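Local atomic coordinates of protein (merozoite surface protein 1) (Plasmodium cynomolgi, PDB entry 1B9W), a protein that probably takes part in merozoite binding to and invasion of host erythrocytes and in egress from them, this piece being its two C-terminal EGF-like domains. Residues 30-35 against 84-89; 54-59 against 70-75. All blocks are in the same frame, centred on the assembly; numbering follows the deposited sequence.

Overall arrangement
The two contacts lie side by side, their centres about 7 Å apart, and contact 2 is nested inside the chain loop that contact 1 closes. Contact 1 (30-35 against 84-89) joins the first EGF-like domain to the second, and its centre lies about 3 Å from the centre of the chain; contact 2 (54-59 against 70-75) belongs wholly to the second domain. A disulfide links them, Cys88 SG to Cys74 SG at 2.0 Å, and so does a probable hydrogen bond between Tyr33 OH and Ile70 N at 2.8 Å. Ala57 CB also packs on Val86 O at 3.5 Å. The seam between the domains is thus continuous with the disulfide-braced second domain.

Contact 1 (30-35 against 84-89); sequences CLLYFK and EGVFCS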
# COMPACT_ATOMS: atom_id res chain seq x y z
N CYS A 30 -0.99 -3.09 -4.58
CA CYS A 30 0.05 -4.10 -4.45
C CYS A 30 1.00 -3.86 -3.32
O CYS A 30 1.31 -2.73 -2.95
CB CYS A 30 0.79 -4.18 -5.82
SG CYS A 30 -0.18 -4.60 -7.24
N LEU A 31 1.60 -4.93 -2.78
CA LEU A 31 2.60 -4.89 -1.74
C LEU A 31 3.90 -4.28 -2.35
O LEU A 31 3.95 -4.15 -3.59
CB LEU A 31 2.89 -6.30 -1.22
CG LEU A 31 1.70 -6.94 -0.43
CD1 LEU A 31 2.11 -8.35 0.00
CD2 LEU A 31 1.36 -6.06 0.77
N LEU A 32 4.74 -3.78 -1.48
CA LEU A 32 6.01 -3.22 -2.00
C LEU A 32 6.75 -4.28 -2.81
O LEU A 32 6.73 -5.48 -2.58
CB LEU A 32 6.90 -2.77 -0.84
CG LEU A 32 6.54 -1.54 -0.04
CD1 LEU A 32 7.63 -1.22 0.98
CD2 LEU A 32 6.21 -0.37 -0.95
N TYR A 33 7.51 -3.80 -3.83
CA TYR A 33 8.22 -4.71 -4.73
C TYR A 33 7.33 -5.52 -5.66
O TYR A 33 7.75 -6.47 -6.33
CB TYR A 33 9.28 -5.58 -4.07
CG TYR A 33 10.19 -4.77 -3.17
CD1 TYR A 33 11.15 -3.89 -3.66
CD2 TYR A 33 10.06 -4.91 -1.79
CE1 TYR A 33 11.96 -3.16 -2.80
CE2 TYR A 33 10.84 -4.18 -0.92
CZ TYR A 33 11.80 -3.32 -1.44
OH TYR A 33 12.56 -2.60 -0.56
N PHE A 34 6.12 -5.02 -5.89
CA PHE A 34 5.19 -5.49 -6.88
C PHE A 34 4.56 -4.31 -7.58
O PHE A 34 4.41 -3.24 -6.98
CB PHE A 34 4.01 -6.31 -6.26
CG PHE A 34 4.51 -7.61 -5.71
CD1 PHE A 34 5.02 -7.68 -4.43
CD2 PHE A 34 4.47 -8.75 -6.51
CE1 PHE A 34 5.47 -8.88 -3.93
CE2 PHE A 34 4.94 -9.95 -6.00
CZ PHE A 34 5.45 -10.03 -4.71
N LYS A 35 4.13 -4.47 -8.83
CA LYS A 35 3.55 -3.36 -9.54
C LYS A 35 2.25 -3.78 -10.21
O LYS A 35 2.18 -4.89 -10.75
CB LYS A 35 4.55 -2.94 -10.68
CG LYS A 35 3.99 -1.81 -11.52
CD LYS A 35 5.18 -1.19 -12.29
CE LYS A 35 4.72 -0.10 -13.23
NZ LYS A 35 5.89 0.51 -13.93
N GLU A 84 4.17 -2.11 5.57
CA GLU A 84 5.41 -1.39 5.26
C GLU A 84 5.20 -0.05 4.61
O GLU A 84 6.16 0.51 4.04
CB GLU A 84 6.35 -2.28 4.43
CG GLU A 84 6.74 -3.53 5.19
CD GLU A 84 7.26 -4.68 4.37
OE1 GLU A 84 7.33 -4.63 3.12
OE2 GLU A 84 7.62 -5.70 5.00
N GLY A 85 4.01 0.56 4.72
CA GLY A 85 3.79 1.88 4.19
C GLY A 85 3.03 1.92 2.88
O GLY A 85 2.84 3.01 2.34
N VAL A 86 2.50 0.80 2.43
CA VAL A 86 1.56 0.79 1.31
C VAL A 86 0.31 1.57 1.68
O VAL A 86 -0.32 2.20 0.85
CB VAL A 86 1.26 -0.67 0.92
CG1 VAL A 86 0.13 -0.75 -0.06
CG2 VAL A 86 2.52 -1.28 0.31
N PHE A 87 -0.04 1.51 2.98
CA PHE A 87 -1.09 2.38 3.52
C PHE A 87 -0.52 3.05 4.80
O PHE A 87 0.34 2.47 5.46
CB PHE A 87 -2.36 1.63 3.97
CG PHE A 87 -3.22 1.08 2.87
CD1 PHE A 87 -4.20 1.84 2.28
CD2 PHE A 87 -3.00 -0.23 2.46
CE1 PHE A 87 -4.96 1.30 1.26
CE2 PHE A 87 -3.77 -0.79 1.44
CZ PHE A 87 -4.73 0.00 0.86
N CYS A 88 -1.02 4.23 5.14
CA CYS A 88 -0.62 4.87 6.39
C CYS A 88 -1.91 5.07 7.22
O CYS A 88 -2.83 5.60 6.61
CB CYS A 88 -0.09 6.27 6.11
SG CYS A 88 1.57 6.18 5.31
N SER A 89 -1.92 4.69 8.49
CA SER A 89 -3.16 4.95 9.23
C SER A 89 -2.89 5.63 10.56
O SER A 89 -1.73 5.82 10.93
CB SER A 89 -3.95 3.66 9.43
OG SER A 89 -3.55 2.97 10.59
O HOH W 1 4.40 -4.17 1.40
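Leu32 and Val86 meet at the seam between the two EGF-like domains, their side chains sliding past each other in opposite directions. The CG2 methyl of Val86 does most of the touching: it lies 4.0 Å from Leu32 CD2 and 3.8 Å from Leu32 N. A chi1 of 170° sets CG1 opposite the valine's N and leaves CG2 beside it; both methyls reach the carbonyl O of Cys30, CG1 at 3.7 Å. The valine therefore packs against backbone as much as against side chain. In Leu32, chi1 of -71° sets CG beside the backbone N and aims the isobutyl group at 84-86, where its methyls part. While CD2 stays with the valine, CD1 reaches Glu84 at an oblique crossing, 3.8 Å from Glu84 CB. The extended glutamate chain brings OE1 to 4.0 Å from Leu32 CD1, and a water bridges the two segments beside the leucine: it accepts a bond from Leu32 N at 2.9 Å and gives a weak one to Glu84 OE1 at 3.4 Å. No direct hydrogen bond joins the segments. Leu31 to Phe34 form a type II turn that presents Leu32 to the second domain, and Val86 belongs to a classic beta bulge, facing Leu82 together with Phe87. Val86 O accepts a hydrogen bond from Arg29 NH1, a further tie between the domains. The turn leads from strand 26-30 into the hairpin 34-37/40-43, which the Cys30-Cys41 disulfide ties back to strand 26-30, whereas Val86 precedes strand 87-89, paired antiparallel with strand 80-82.

Contact 2 (54-59 against 70-75); sequences GGCAPE and IVCKCT
The irregular backbone of 54-59 runs alongside strand 70-73 and its continuation without a hydrogen bond between them, and comes nearest where Cys56 CA and Cys72 CA stand 5.5 Å apart. There the disulfide crosses the gap, SG to SG at 2.0 Å with chi3 of -80°. Both cysteines keep SG anti to the carbonyl carbon and beside the backbone N (chi1 -62° in Cys56, -57° in Cys72), and each side chain sets out towards the other segment. Ile70 covers one end of the bridge: its CG2 methyl packs against Cys56 SG at 3.9 Å, and its CD1 lies 3.6 Å from the carbonyl O of Gly54. Gly54, with positive phi, lets the isoleucine lie close against its backbone. At the far end the contact turns polar and watery. Glu59 O and Thr75 OG1 are 4.1 Å apart, and two waters span them. The nearer gives a hydrogen bond to Glu59 O at 2.6 Å and meets Thr75 OG1 at 3.1 Å; the other also donates to Glu59 O, but its link to the threonine is weak. Cys56-Cys72 is one of the disulfides that brace this EGF-like domain. Strand 70-73 pairs antiparallel with 61-64, whose Cys62 touches both Cys56 and Ile70, while Ala57 and Glu59 rest on Cys88 of strand 87-89, and Ala57 and Pro58 on Arg29 of strand 26-30.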
# COMPACT_ATOMS: atom_id res chain seq x y z
N GLY A 54 7.10 4.54 -5.54
CA GLY A 54 7.75 3.34 -5.04
C GLY A 54 6.71 2.31 -4.52
O GLY A 54 7.14 1.31 -3.98
N GLY A 55 5.44 2.61 -4.76
CA GLY A 55 4.44 1.67 -4.20
C GLY A 55 4.06 2.13 -2.79
O GLY A 55 3.12 1.54 -2.20
N CYS A 56 4.62 3.22 -2.28
CA CYS A 56 4.27 3.74 -0.96
C CYS A 56 2.93 4.45 -1.07
O CYS A 56 2.54 4.93 -2.12
CB CYS A 56 5.28 4.78 -0.46
SG CYS A 56 6.94 4.12 -0.24
N ALA A 57 2.19 4.54 0.07
CA ALA A 57 0.94 5.31 -0.02
C ALA A 57 1.22 6.68 -0.64
O ALA A 57 2.23 7.33 -0.36
CB ALA A 57 0.46 5.52 1.43
N PRO A 58 0.28 7.24 -1.37
CA PRO A 58 0.42 8.52 -2.00
C PRO A 58 0.86 9.62 -1.05
O PRO A 58 1.66 10.47 -1.48
CB PRO A 58 -0.91 8.84 -2.64
CG PRO A 58 -1.68 7.58 -2.63
CD PRO A 58 -1.01 6.58 -1.75
N GLU A 59 0.37 9.61 0.19
CA GLU A 59 0.67 10.71 1.10
C GLU A 59 1.94 10.45 1.88
O GLU A 59 2.34 11.21 2.76
CB GLU A 59 -0.53 10.97 2.04
CG GLU A 59 -0.73 9.86 3.06
CD GLU A 59 -1.48 8.63 2.60
OE1 GLU A 59 -1.74 8.38 1.41
OE2 GLU A 59 -1.81 7.82 3.52
N ILE A 70 13.28 0.09 -0.76
CA ILE A 70 12.29 1.17 -0.72
C ILE A 70 11.92 1.39 0.74
O ILE A 70 11.83 0.40 1.47
CB ILE A 70 11.04 0.83 -1.55
CG1 ILE A 70 11.36 0.82 -3.04
CG2 ILE A 70 9.92 1.84 -1.27
CD1 ILE A 70 10.44 -0.06 -3.86
N VAL A 71 11.92 2.63 1.17
CA VAL A 71 11.59 2.95 2.57
C VAL A 71 10.42 3.92 2.53
O VAL A 71 10.60 5.02 1.98
CB VAL A 71 12.78 3.63 3.27
CG1 VAL A 71 12.31 4.34 4.54
CG2 VAL A 71 13.86 2.60 3.62
N CYS A 72 9.23 3.51 2.99
CA CYS A 72 8.11 4.44 2.97
C CYS A 72 7.98 5.14 4.32
O CYS A 72 8.01 4.43 5.33
CB CYS A 72 6.78 3.69 2.72
SG CYS A 72 6.79 2.73 1.21
N LYS A 73 7.71 6.44 4.34
CA LYS A 73 7.52 7.02 5.67
C LYS A 73 6.18 7.72 5.79
O LYS A 73 5.85 8.60 4.99
CB LYS A 73 8.70 7.96 5.98
CG LYS A 73 8.52 8.64 7.33
CD LYS A 73 9.80 8.73 8.14
CE LYS A 73 9.47 9.20 9.56
NZ LYS A 73 9.82 8.16 10.57
N CYS A 74 5.39 7.33 6.79
CA CYS A 74 4.11 8.03 7.00
C CYS A 74 4.40 9.25 7.86
O CYS A 74 4.77 9.09 9.03
CB CYS A 74 3.11 7.13 7.71
SG CYS A 74 2.77 5.61 6.79
N THR A 75 4.39 10.43 7.25
CA THR A 75 4.79 11.64 7.95
C THR A 75 3.78 12.24 8.91
O THR A 75 4.24 13.02 9.75
CB THR A 75 5.22 12.72 6.93
OG1 THR A 75 4.18 12.89 5.96
CG2 THR A 75 6.49 12.28 6.24
O HOH W 2 1.36 12.18 5.00
O HOH W 3 4.61 12.81 2.53